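Local coordinates for 2-dehydropantoate 2-reductase (Bacillus subtilis, PDB 3EGO), which probably catalyses the NADPH-dependent reduction of ketopantoate to (R)-pantoate, the second step in making pantoate for pantothenate biosynthesis, at residues K92-F97 with P152-I157; D107-H112 with S145-A150; L23-T28 with N156-H161. All blocks are in the same frame, centred on the assembly; numbering follows the deposited sequence.

Contact 1 of 3, residues K92-F97 with P152-I157; sequences KTNILF and PDRLNI
Asn94 and Arg154 meet where the parallel part of the sheet in the Rossmann-type nucleotide-binding domain receives the loop that runs between strands 142-146 and 168-170. Asn94 is the first residue of strand 94-97, and its side chain leaves the sheet toward that loop. Its CB lies 3.9 Å from CD2 of Leu155, the apolar part of the contact. From there CG stands opposite the carbonyl carbon, beside the backbone N (chi1 -57°), which sends the amide toward Arg154. The amide oxygen does most of the work: OD1 accepts a short bond from Arg154 NE at 2.6 Å, with an N-H...O angle of 155°. NE comes in on a lone pair within the carbonyl plane. Seen from the arginine, OD1 sits at the guanidinium edge, somewhat tilted from its plane. NH2 of Arg154 adds a weak, strongly bent bond to the same OD1 at 3.3 Å. The amide and guanidinium planes are turned 65° apart. The amide nitrogen uses different partners: ND2 donates to a water at 2.9 Å, and the water in turn donates to O of Arg154 at 2.9 Å. A weak bond from ND2 to Asp69 O ties the same group back to the loop before strand 70-73. Leu155 CD2 also touches ND2, at 3.8 Å, as the two side chains pass alongside one another, pointing opposite ways. A leucine in place of Asn94 would probably leave Arg154 NE without its acceptor and the bridging water without its side-chain donor, setting the arginine freer to turn. The bend of the Arg154 chain at chi3 turns the guanidinium so that NE meets OD1, and one of its faces lies under that water, whose O sits 3.8 Å above the guanidinium centre.

Contact 2 of 3, residues D107-H112 with S145-A150; sequences DLKDWH and SAFDDA
Phe147 reaches across to Leu108 and Lys109 near the C-terminal end of helix 103-109, which packs on the sheet of the Rossmann-type domain; Phe147 itself is the first residue of the type II' beta turn that follows strand 142-146. Apolar packing carries the contact. The tip of the phenylalanine ring meets the root of the leucine, with CE2 of Phe147 3.7 Å and CZ 3.9 Å from CB of Leu108. Leu108 CD1 lies over the middle of the same ring face that CB covers near the CE2-CZ rim. The ring reaches this far because CG of Phe147 is placed trans to the backbone N (chi1 -179°), extending the side chain toward the helix. Lys109 contributes less: its CD comes within 4.4 Å of Phe147 CZ, the aliphatic part of a solvent-exposed chain grazing the ring.

No hydrogen bond joins the two segments. In the turn, Ala150 N makes a weak bond of 3.4 Å to Phe147 O, and Asp148 occupies the second position with a positive phi of 60°. At the helix end, Trp111 N bonds weakly to Leu108 O at 3.2 Å. Backbone bonds of Ser145 with Val119 and of Phe147 with Ile117 tie the other segment to strand 116-128.

Further packing is both aromatic and aliphatic. The Phe147 ring meets that of Trp174, at the start of helix 174-195, with the planes at about 60°, while Leu108 also touches Phe84, Phe97, Ile117 and Val119. Phe147 thus lies between helix 103-109 and the beginning of the long helix 174-195. Backbone polar atoms come close to its ring as well: CZ of Phe147 lies 4.1 Å from Lys109 N, which approaches obliquely, and CE2 3.9 Å from Leu108 O.

Contact 3 of 3, residues L23-T28 with N156-H161; sequences LYHDVT and NILFQH
His25 and Leu158 are joined by the hydrogen bond of this contact: NE2 of the His25 imidazole donates to the backbone O of Leu158 at 2.8 Å, with an N-H...O angle of 154°. The oxygen lies in the ring plane at the imidazole edge, and the N-H meets a lone pair in the carbonyl plane at a C=O...N angle of 130°. Leu158 also covers one face of this ring, its CD2 offset toward the rim and 4.2 Å from His25 CE1. Beside it a second carbonyl meets a second ring. O of His161 stands over the centre of one face of the Tyr24 ring, 3.4 Å above the plane, while CB of His161 comes within 3.7 Å of Tyr24 CE2. The Tyr24 and His161 side chains cross at about a right angle.

In the next shell, Tyr24 CB lies over the imidazole face opposite Leu158 CD2, again toward the rim. This sandwich, with the in-plane bond, would limit rotation of the ring. His25 CG lies across from the carbonyl carbon (chi1 -57°), an orientation that aims NE2 at the loop. On the partner side, a type I beta turn from Ile157 to Gln160, closed by a bond of 3.1 Å from Gln160 N to Ile157 O, turns the chain so that the Leu158 carbonyl faces His25. CG of Gln160 covers one face of the His161 ring.

Tyr24 and His25 lie in the link from helix 12-22 to strand 26-30, within the beta-alpha-beta unit that these two form with parallel strand 4-8. His25 packs on Ile5, and Leu158 on Ile5 and Leu3, so the loop after strand 142-146 sits beside the N-terminal ends of strands 4-8 and 26-30.

In the fold
From the N terminus, the chain passes through helix 12-22 to segment 23-28, where the longest loop opens. Inside it, strand 94-97 opens the loop of contact 1, and helix 103-109 that of contact 2. Contact 2 closes first, at 145-150, joining this helix to the turn after strand 142-146, and is nested inside contact 1. Contact 1 closes at 152-157, tying the following loop to strand 94-97; contact 3 closes at 156-161, tying it to the start of strand 26-30. Contacts 1 and 3 share Asn156 and Ile157, and Leu96 packs on Phe159. Phe97 links contact 1 to Leu108 and Trp111 of contact 2. All three reach the same sheet.

Contact 1 of 3, residues K92-F97 with P152-I157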
loop_
_atom_site.group_PDB
_atom_site.type_symbol
_atom_site.label_atom_id
_atom_site.label_comp_id
_atom_site.label_asym_id
_atom_site.label_seq_id
_atom_site.Cartn_x
_atom_site.Cartn_y
_atom_site.Cartn_z
ATOM N N LYS A 92 -29.476 9.792 -32.505
ATOM C CA LYS A 92 -28.688 8.588 -32.567
ATOM C C LYS A 92 -27.480 8.908 -33.432
ATOM O O LYS A 92 -27.586 9.684 -34.384
ATOM C CB LYS A 92 -29.502 7.423 -33.147
ATOM C CG LYS A 92 -29.501 7.342 -34.667
ATOM N N THR A 93 -26.324 8.344 -33.078
ATOM C CA THR A 93 -25.139 8.517 -33.910
ATOM C C THR A 93 -24.117 7.446 -33.580
ATOM O O THR A 93 -24.430 6.461 -32.893
ATOM C CB THR A 93 -24.523 9.928 -33.759
ATOM O OG1 THR A 93 -23.487 10.107 -34.732
ATOM C CG2 THR A 93 -23.954 10.131 -32.339
ATOM N N ASN A 94 -22.911 7.627 -34.098
ATOM C CA ASN A 94 -21.795 6.728 -33.825
ATOM C C ASN A 94 -21.066 7.269 -32.600
ATOM O O ASN A 94 -20.780 8.463 -32.553
ATOM C CB ASN A 94 -20.831 6.747 -35.007
ATOM C CG ASN A 94 -21.506 6.357 -36.332
ATOM O OD1 ASN A 94 -22.272 5.399 -36.370
ATOM N ND2 ASN A 94 -21.199 7.087 -37.421
ATOM N N ILE A 95 -20.760 6.399 -31.641
ATOM C CA ILE A 95 -19.967 6.792 -30.481
ATOM C C ILE A 95 -18.847 5.823 -30.368
ATOM O O ILE A 95 -19.092 4.610 -30.309
ATOM C CB ILE A 95 -20.726 6.669 -29.169
ATOM C CG1 ILE A 95 -22.152 7.189 -29.304
ATOM C CG2 ILE A 95 -19.961 7.423 -28.037
ATOM C CD1 ILE A 95 -22.279 8.667 -29.466
ATOM N N LEU A 96 -17.615 6.350 -30.334
ATOM C CA LEU A 96 -16.429 5.516 -30.133
ATOM C C LEU A 96 -15.861 5.732 -28.733
ATOM O O LEU A 96 -15.414 6.808 -28.439
ATOM C CB LEU A 96 -15.339 5.832 -31.177
ATOM C CG LEU A 96 -14.007 5.081 -31.049
ATOM C CD1 LEU A 96 -14.218 3.556 -31.097
ATOM C CD2 LEU A 96 -12.986 5.550 -32.157
ATOM N N PHE A 97 -15.903 4.720 -27.861
ATOM C CA PHE A 97 -15.347 4.859 -26.497
ATOM C C PHE A 97 -13.886 4.472 -26.432
ATOM O O PHE A 97 -13.534 3.351 -26.791
ATOM C CB PHE A 97 -16.141 3.968 -25.535
ATOM C CG PHE A 97 -17.508 4.466 -25.273
ATOM C CD1 PHE A 97 -17.738 5.356 -24.229
ATOM C CD2 PHE A 97 -18.579 4.078 -26.080
ATOM C CE1 PHE A 97 -19.023 5.858 -23.982
ATOM C CE2 PHE A 97 -19.869 4.555 -25.843
ATOM C CZ PHE A 97 -20.096 5.459 -24.799
ATOM N N PRO A 152 -19.637 -1.957 -38.720
ATOM C CA PRO A 152 -18.299 -1.379 -38.807
ATOM C C PRO A 152 -18.189 -0.413 -39.967
ATOM O O PRO A 152 -17.507 0.618 -39.859
ATOM C CB PRO A 152 -17.394 -2.583 -39.058
ATOM C CG PRO A 152 -18.207 -3.786 -38.736
ATOM C CD PRO A 152 -19.639 -3.423 -38.845
ATOM N N ASP A 153 -18.882 -0.718 -41.066
ATOM C CA ASP A 153 -18.717 0.080 -42.282
ATOM C C ASP A 153 -19.097 1.532 -42.041
ATOM O O ASP A 153 -18.590 2.416 -42.706
ATOM C CB ASP A 153 -19.505 -0.518 -43.453
ATOM C CG ASP A 153 -18.836 -1.759 -44.023
ATOM O OD1 ASP A 153 -17.612 -1.998 -43.764
ATOM O OD2 ASP A 153 -19.544 -2.483 -44.750
ATOM N N ARG A 154 -19.962 1.775 -41.062
ATOM C CA ARG A 154 -20.328 3.152 -40.708
ATOM C C ARG A 154 -19.135 4.093 -40.496
ATOM O O ARG A 154 -19.243 5.289 -40.740
ATOM C CB ARG A 154 -21.266 3.189 -39.484
ATOM C CG ARG A 154 -22.726 2.969 -39.830
ATOM C CD ARG A 154 -23.642 2.983 -38.610
ATOM N NE ARG A 154 -23.927 4.312 -38.067
ATOM C CZ ARG A 154 -24.790 5.183 -38.593
ATOM N NH1 ARG A 154 -25.426 4.905 -39.730
ATOM N NH2 ARG A 154 -25.000 6.352 -37.994
ATOM N N LEU A 155 -17.995 3.560 -40.066
ATOM C CA LEU A 155 -16.830 4.422 -39.848
ATOM C C LEU A 155 -15.834 4.493 -41.004
ATOM O O LEU A 155 -14.773 5.111 -40.856
ATOM C CB LEU A 155 -16.107 4.047 -38.566
ATOM C CG LEU A 155 -16.970 4.051 -37.305
ATOM C CD1 LEU A 155 -16.109 3.822 -36.098
ATOM C CD2 LEU A 155 -17.837 5.328 -37.154
ATOM N N ASN A 156 -16.187 3.885 -42.147
ATOM C CA ASN A 156 -15.298 3.771 -43.316
ATOM C C ASN A 156 -14.877 5.105 -43.874
ATOM O O ASN A 156 -13.692 5.326 -44.124
ATOM C CB ASN A 156 -15.985 3.008 -44.480
ATOM C CG ASN A 156 -16.010 1.490 -44.289
ATOM O OD1 ASN A 156 -15.382 0.942 -43.374
ATOM N ND2 ASN A 156 -16.742 0.798 -45.182
ATOM N N ILE A 157 -15.844 5.986 -44.097
ATOM C CA ILE A 157 -15.541 7.267 -44.707
ATOM C C ILE A 157 -14.810 8.086 -43.675
ATOM O O ILE A 157 -13.773 8.683 -43.980
ATOM C CB ILE A 157 -16.804 7.982 -45.276
ATOM C CG1 ILE A 157 -17.371 7.192 -46.455
ATOM C CG2 ILE A 157 -16.468 9.375 -45.761
ATOM C CD1 ILE A 157 -18.759 7.679 -46.902
HETATM O O HOH W 1 -21.698 6.704 -40.278
#

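Contact 2 of 3, residues D107-H112 with S145-A150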
loop_
_atom_site.group_PDB
_atom_site.type_symbol
_atom_site.label_atom_id
_atom_site.label_comp_id
_atom_site.label_asym_id
_atom_site.label_seq_id
_atom_site.Cartn_x
_atom_site.Cartn_y
_atom_site.Cartn_z
ATOM N N ASP A 107 -21.399 -0.675 -18.138
ATOM C CA ASP A 107 -22.381 0.368 -18.446
ATOM C C ASP A 107 -22.980 0.212 -19.847
ATOM O O ASP A 107 -24.182 0.395 -20.048
ATOM C CB ASP A 107 -21.750 1.762 -18.310
ATOM C CG ASP A 107 -20.784 1.866 -17.123
ATOM O OD1 ASP A 107 -20.663 0.888 -16.342
ATOM O OD2 ASP A 107 -20.130 2.926 -16.984
ATOM N N LEU A 108 -22.132 -0.121 -20.817
ATOM C CA LEU A 108 -22.567 -0.301 -22.204
ATOM C C LEU A 108 -23.417 -1.542 -22.438
ATOM O O LEU A 108 -24.299 -1.533 -23.290
ATOM C CB LEU A 108 -21.358 -0.403 -23.135
ATOM C CG LEU A 108 -20.402 0.769 -23.216
ATOM C CD1 LEU A 108 -19.338 0.464 -24.234
ATOM C CD2 LEU A 108 -21.149 1.995 -23.563
ATOM N N LYS A 109 -23.099 -2.613 -21.716
ATOM C CA LYS A 109 -23.787 -3.892 -21.839
ATOM C C LYS A 109 -25.300 -3.713 -21.804
ATOM O O LYS A 109 -26.024 -4.234 -22.655
ATOM C CB LYS A 109 -23.388 -4.800 -20.679
ATOM C CG LYS A 109 -23.071 -6.220 -21.077
ATOM C CD LYS A 109 -21.590 -6.365 -21.382
ATOM C CE LYS A 109 -21.263 -7.775 -21.827
ATOM N NZ LYS A 109 -19.870 -8.166 -21.461
ATOM N N ASP A 110 -25.766 -2.994 -20.788
ATOM C CA ASP A 110 -27.187 -2.739 -20.603
ATOM C C ASP A 110 -27.462 -1.285 -20.918
ATOM O O ASP A 110 -27.907 -0.524 -20.058
ATOM C CB ASP A 110 -27.596 -3.024 -19.157
ATOM C CG ASP A 110 -27.005 -4.311 -18.629
ATOM O OD1 ASP A 110 -27.165 -5.363 -19.294
ATOM O OD2 ASP A 110 -26.383 -4.268 -17.546
ATOM N N TRP A 111 -27.170 -0.883 -22.145
ATOM C CA TRP A 111 -27.471 0.478 -22.540
ATOM C C TRP A 111 -28.460 0.463 -23.693
ATOM O O TRP A 111 -28.125 0.099 -24.820
ATOM C CB TRP A 111 -26.197 1.278 -22.883
ATOM C CG TRP A 111 -26.443 2.756 -22.905
ATOM C CD1 TRP A 111 -27.404 3.424 -22.209
ATOM C CD2 TRP A 111 -25.716 3.753 -23.639
ATOM N NE1 TRP A 111 -27.336 4.769 -22.474
ATOM C CE2 TRP A 111 -26.306 5.000 -23.344
ATOM C CE3 TRP A 111 -24.629 3.715 -24.522
ATOM C CZ2 TRP A 111 -25.849 6.196 -23.900
ATOM C CZ3 TRP A 111 -24.178 4.907 -25.077
ATOM C CH2 TRP A 111 -24.784 6.128 -24.761
ATOM N N HIS A 112 -29.692 0.848 -23.382
ATOM C CA HIS A 112 -30.735 0.920 -24.373
ATOM C C HIS A 112 -30.684 2.272 -25.069
ATOM O O HIS A 112 -31.161 3.262 -24.531
ATOM C CB HIS A 112 -32.106 0.693 -23.721
ATOM C CG HIS A 112 -33.146 0.199 -24.674
ATOM N ND1 HIS A 112 -33.025 -0.997 -25.350
ATOM C CD2 HIS A 112 -34.321 0.742 -25.076
ATOM C CE1 HIS A 112 -34.079 -1.169 -26.129
ATOM N NE2 HIS A 112 -34.882 -0.130 -25.979
ATOM N N SER A 145 -13.185 -1.606 -32.592
ATOM C CA SER A 145 -14.051 -2.739 -32.948
ATOM C C SER A 145 -15.477 -2.281 -32.812
ATOM O O SER A 145 -15.732 -1.311 -32.088
ATOM C CB SER A 145 -13.843 -3.877 -31.967
ATOM O OG SER A 145 -12.485 -4.266 -31.930
ATOM N N ALA A 146 -16.426 -2.963 -33.466
ATOM C CA ALA A 146 -17.849 -2.753 -33.198
ATOM C C ALA A 146 -18.288 -3.383 -31.872
ATOM O O ALA A 146 -17.905 -4.504 -31.537
ATOM C CB ALA A 146 -18.756 -3.373 -34.380
ATOM N N PHE A 147 -19.110 -2.689 -31.118
ATOM C CA PHE A 147 -19.596 -3.289 -29.873
ATOM C C PHE A 147 -21.045 -3.702 -30.134
ATOM O O PHE A 147 -21.839 -2.958 -30.711
ATOM C CB PHE A 147 -19.476 -2.322 -28.690
ATOM C CG PHE A 147 -19.935 -2.882 -27.361
ATOM C CD1 PHE A 147 -19.090 -3.645 -26.565
ATOM C CD2 PHE A 147 -21.206 -2.615 -26.891
ATOM C CE1 PHE A 147 -19.523 -4.133 -25.310
ATOM C CE2 PHE A 147 -21.633 -3.117 -25.655
ATOM C CZ PHE A 147 -20.791 -3.874 -24.877
ATOM N N ASP A 148 -21.365 -4.902 -29.698
ATOM C CA ASP A 148 -22.685 -5.444 -29.885
ATOM C C ASP A 148 -22.932 -5.487 -31.393
ATOM O O ASP A 148 -22.089 -5.973 -32.136
ATOM C CB ASP A 148 -23.717 -4.586 -29.163
ATOM C CG ASP A 148 -24.973 -5.368 -28.818
ATOM O OD1 ASP A 148 -24.921 -6.618 -28.871
ATOM O OD2 ASP A 148 -26.006 -4.738 -28.503
ATOM N N ASP A 149 -24.053 -4.937 -31.838
ATOM C CA ASP A 149 -24.464 -5.132 -33.217
ATOM C C ASP A 149 -24.211 -3.913 -34.096
ATOM O O ASP A 149 -24.972 -3.647 -35.034
ATOM C CB ASP A 149 -25.954 -5.480 -33.260
ATOM N N ALA A 150 -23.165 -3.151 -33.796
ATOM C CA ALA A 150 -22.886 -1.991 -34.619
ATOM C C ALA A 150 -22.187 -2.385 -35.917
ATOM O O ALA A 150 -21.338 -3.285 -35.954
ATOM C CB ALA A 150 -22.090 -0.906 -33.840
#

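Contact 3 of 3, residues L23-T28 with N156-H161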
loop_
_atom_site.group_PDB
_atom_site.type_symbol
_atom_site.label_atom_id
_atom_site.label_comp_id
_atom_site.label_asym_id
_atom_site.label_seq_id
_atom_site.Cartn_x
_atom_site.Cartn_y
_atom_site.Cartn_z
ATOM N N LEU A 23 -7.445 17.394 -39.304
ATOM C CA LEU A 23 -6.799 17.440 -40.619
ATOM C C LEU A 23 -7.710 17.009 -41.745
ATOM O O LEU A 23 -7.417 17.300 -42.889
ATOM C CB LEU A 23 -5.519 16.586 -40.676
ATOM C CG LEU A 23 -4.407 16.932 -39.671
ATOM C CD1 LEU A 23 -3.337 15.867 -39.730
ATOM C CD2 LEU A 23 -3.788 18.268 -39.977
ATOM N N TYR A 24 -8.812 16.326 -41.402
ATOM C CA TYR A 24 -9.705 15.735 -42.368
ATOM C C TYR A 24 -11.132 16.111 -42.118
ATOM O O TYR A 24 -11.968 15.981 -43.007
ATOM C CB TYR A 24 -9.563 14.198 -42.380
ATOM C CG TYR A 24 -8.224 13.779 -42.874
ATOM C CD1 TYR A 24 -7.183 13.546 -41.982
ATOM C CD2 TYR A 24 -7.954 13.712 -44.247
ATOM C CE1 TYR A 24 -5.946 13.193 -42.429
ATOM C CE2 TYR A 24 -6.700 13.360 -44.701
ATOM C CZ TYR A 24 -5.700 13.096 -43.781
ATOM O OH TYR A 24 -4.430 12.774 -44.201
ATOM N N HIS A 25 -11.447 16.558 -40.913
ATOM C CA HIS A 25 -12.833 16.760 -40.568
ATOM C C HIS A 25 -13.041 18.031 -39.740
ATOM O O HIS A 25 -12.091 18.619 -39.281
ATOM C CB HIS A 25 -13.367 15.590 -39.748
ATOM C CG HIS A 25 -13.242 14.255 -40.415
ATOM N ND1 HIS A 25 -13.984 13.906 -41.527
ATOM C CD2 HIS A 25 -12.492 13.165 -40.101
ATOM C CE1 HIS A 25 -13.678 12.670 -41.886
ATOM N NE2 HIS A 25 -12.768 12.202 -41.045
ATOM N N ASP A 26 -14.305 18.403 -39.532
ATOM C CA ASP A 26 -14.667 19.450 -38.583
ATOM C C ASP A 26 -14.781 18.965 -37.128
ATOM O O ASP A 26 -15.716 18.247 -36.754
ATOM C CB ASP A 26 -15.981 20.106 -39.020
ATOM C CG ASP A 26 -15.806 21.010 -40.215
ATOM O OD1 ASP A 26 -14.650 21.355 -40.538
ATOM O OD2 ASP A 26 -16.832 21.394 -40.816
ATOM N N VAL A 27 -13.849 19.411 -36.286
ATOM C CA VAL A 27 -13.765 18.917 -34.906
ATOM C C VAL A 27 -14.161 19.973 -33.887
ATOM O O VAL A 27 -13.816 21.143 -34.024
ATOM C CB VAL A 27 -12.317 18.427 -34.568
ATOM C CG1 VAL A 27 -12.218 17.973 -33.133
ATOM C CG2 VAL A 27 -11.912 17.310 -35.519
ATOM N N THR A 28 -14.895 19.523 -32.883
ATOM C CA THR A 28 -15.132 20.278 -31.670
ATOM C C THR A 28 -14.683 19.450 -30.485
ATOM O O THR A 28 -15.057 18.275 -30.365
ATOM C CB THR A 28 -16.623 20.499 -31.478
ATOM O OG1 THR A 28 -17.191 20.938 -32.739
ATOM C CG2 THR A 28 -16.883 21.544 -30.386
ATOM N N ASN A 156 -16.187 3.885 -42.147
ATOM C CA ASN A 156 -15.298 3.771 -43.316
ATOM C C ASN A 156 -14.877 5.105 -43.874
ATOM O O ASN A 156 -13.692 5.326 -44.124
ATOM C CB ASN A 156 -15.985 3.008 -44.480
ATOM C CG ASN A 156 -16.010 1.490 -44.289
ATOM O OD1 ASN A 156 -15.382 0.942 -43.374
ATOM N ND2 ASN A 156 -16.742 0.798 -45.182
ATOM N N ILE A 157 -15.844 5.986 -44.097
ATOM C CA ILE A 157 -15.541 7.267 -44.707
ATOM C C ILE A 157 -14.810 8.086 -43.675
ATOM O O ILE A 157 -13.773 8.683 -43.980
ATOM C CB ILE A 157 -16.804 7.982 -45.276
ATOM C CG1 ILE A 157 -17.371 7.192 -46.455
ATOM C CG2 ILE A 157 -16.468 9.375 -45.761
ATOM C CD1 ILE A 157 -18.759 7.679 -46.902
ATOM N N LEU A 158 -15.299 8.049 -42.432
ATOM C CA LEU A 158 -14.673 8.834 -41.368
ATOM C C LEU A 158 -13.183 8.521 -41.289
ATOM O O LEU A 158 -12.378 9.431 -41.260
ATOM C CB LEU A 158 -15.360 8.615 -40.014
ATOM C CG LEU A 158 -16.700 9.340 -39.825
ATOM C CD1 LEU A 158 -17.580 8.587 -38.845
ATOM C CD2 LEU A 158 -16.455 10.808 -39.391
ATOM N N PHE A 159 -12.826 7.233 -41.267
ATOM C CA PHE A 159 -11.469 6.805 -41.061
ATOM C C PHE A 159 -10.754 6.418 -42.352
ATOM O O PHE A 159 -9.678 5.837 -42.308
ATOM C CB PHE A 159 -11.381 5.633 -40.072
ATOM C CG PHE A 159 -11.804 5.971 -38.679
ATOM C CD1 PHE A 159 -11.786 7.290 -38.215
ATOM C CD2 PHE A 159 -12.235 4.951 -37.812
ATOM C CE1 PHE A 159 -12.177 7.585 -36.898
ATOM C CE2 PHE A 159 -12.617 5.229 -36.490
ATOM C CZ PHE A 159 -12.592 6.560 -36.039
ATOM N N GLN A 160 -11.332 6.776 -43.493
ATOM C CA GLN A 160 -10.740 6.441 -44.787
ATOM C C GLN A 160 -9.316 6.969 -44.921
ATOM O O GLN A 160 -8.427 6.255 -45.380
ATOM C CB GLN A 160 -11.606 6.995 -45.940
ATOM C CG GLN A 160 -11.075 6.576 -47.321
ATOM C CD GLN A 160 -11.877 7.123 -48.487
ATOM O OE1 GLN A 160 -12.805 7.928 -48.312
ATOM N NE2 GLN A 160 -11.524 6.680 -49.700
ATOM N N HIS A 161 -9.107 8.231 -44.533
ATOM C CA HIS A 161 -7.806 8.864 -44.662
ATOM C C HIS A 161 -7.287 9.425 -43.349
ATOM O O HIS A 161 -7.970 10.228 -42.697
ATOM C CB HIS A 161 -7.883 9.980 -45.703
ATOM C CG HIS A 161 -8.070 9.466 -47.097
ATOM N ND1 HIS A 161 -9.108 9.866 -47.908
ATOM C CD2 HIS A 161 -7.358 8.557 -47.809
ATOM C CE1 HIS A 161 -9.022 9.238 -49.069
ATOM N NE2 HIS A 161 -7.971 8.438 -49.033
#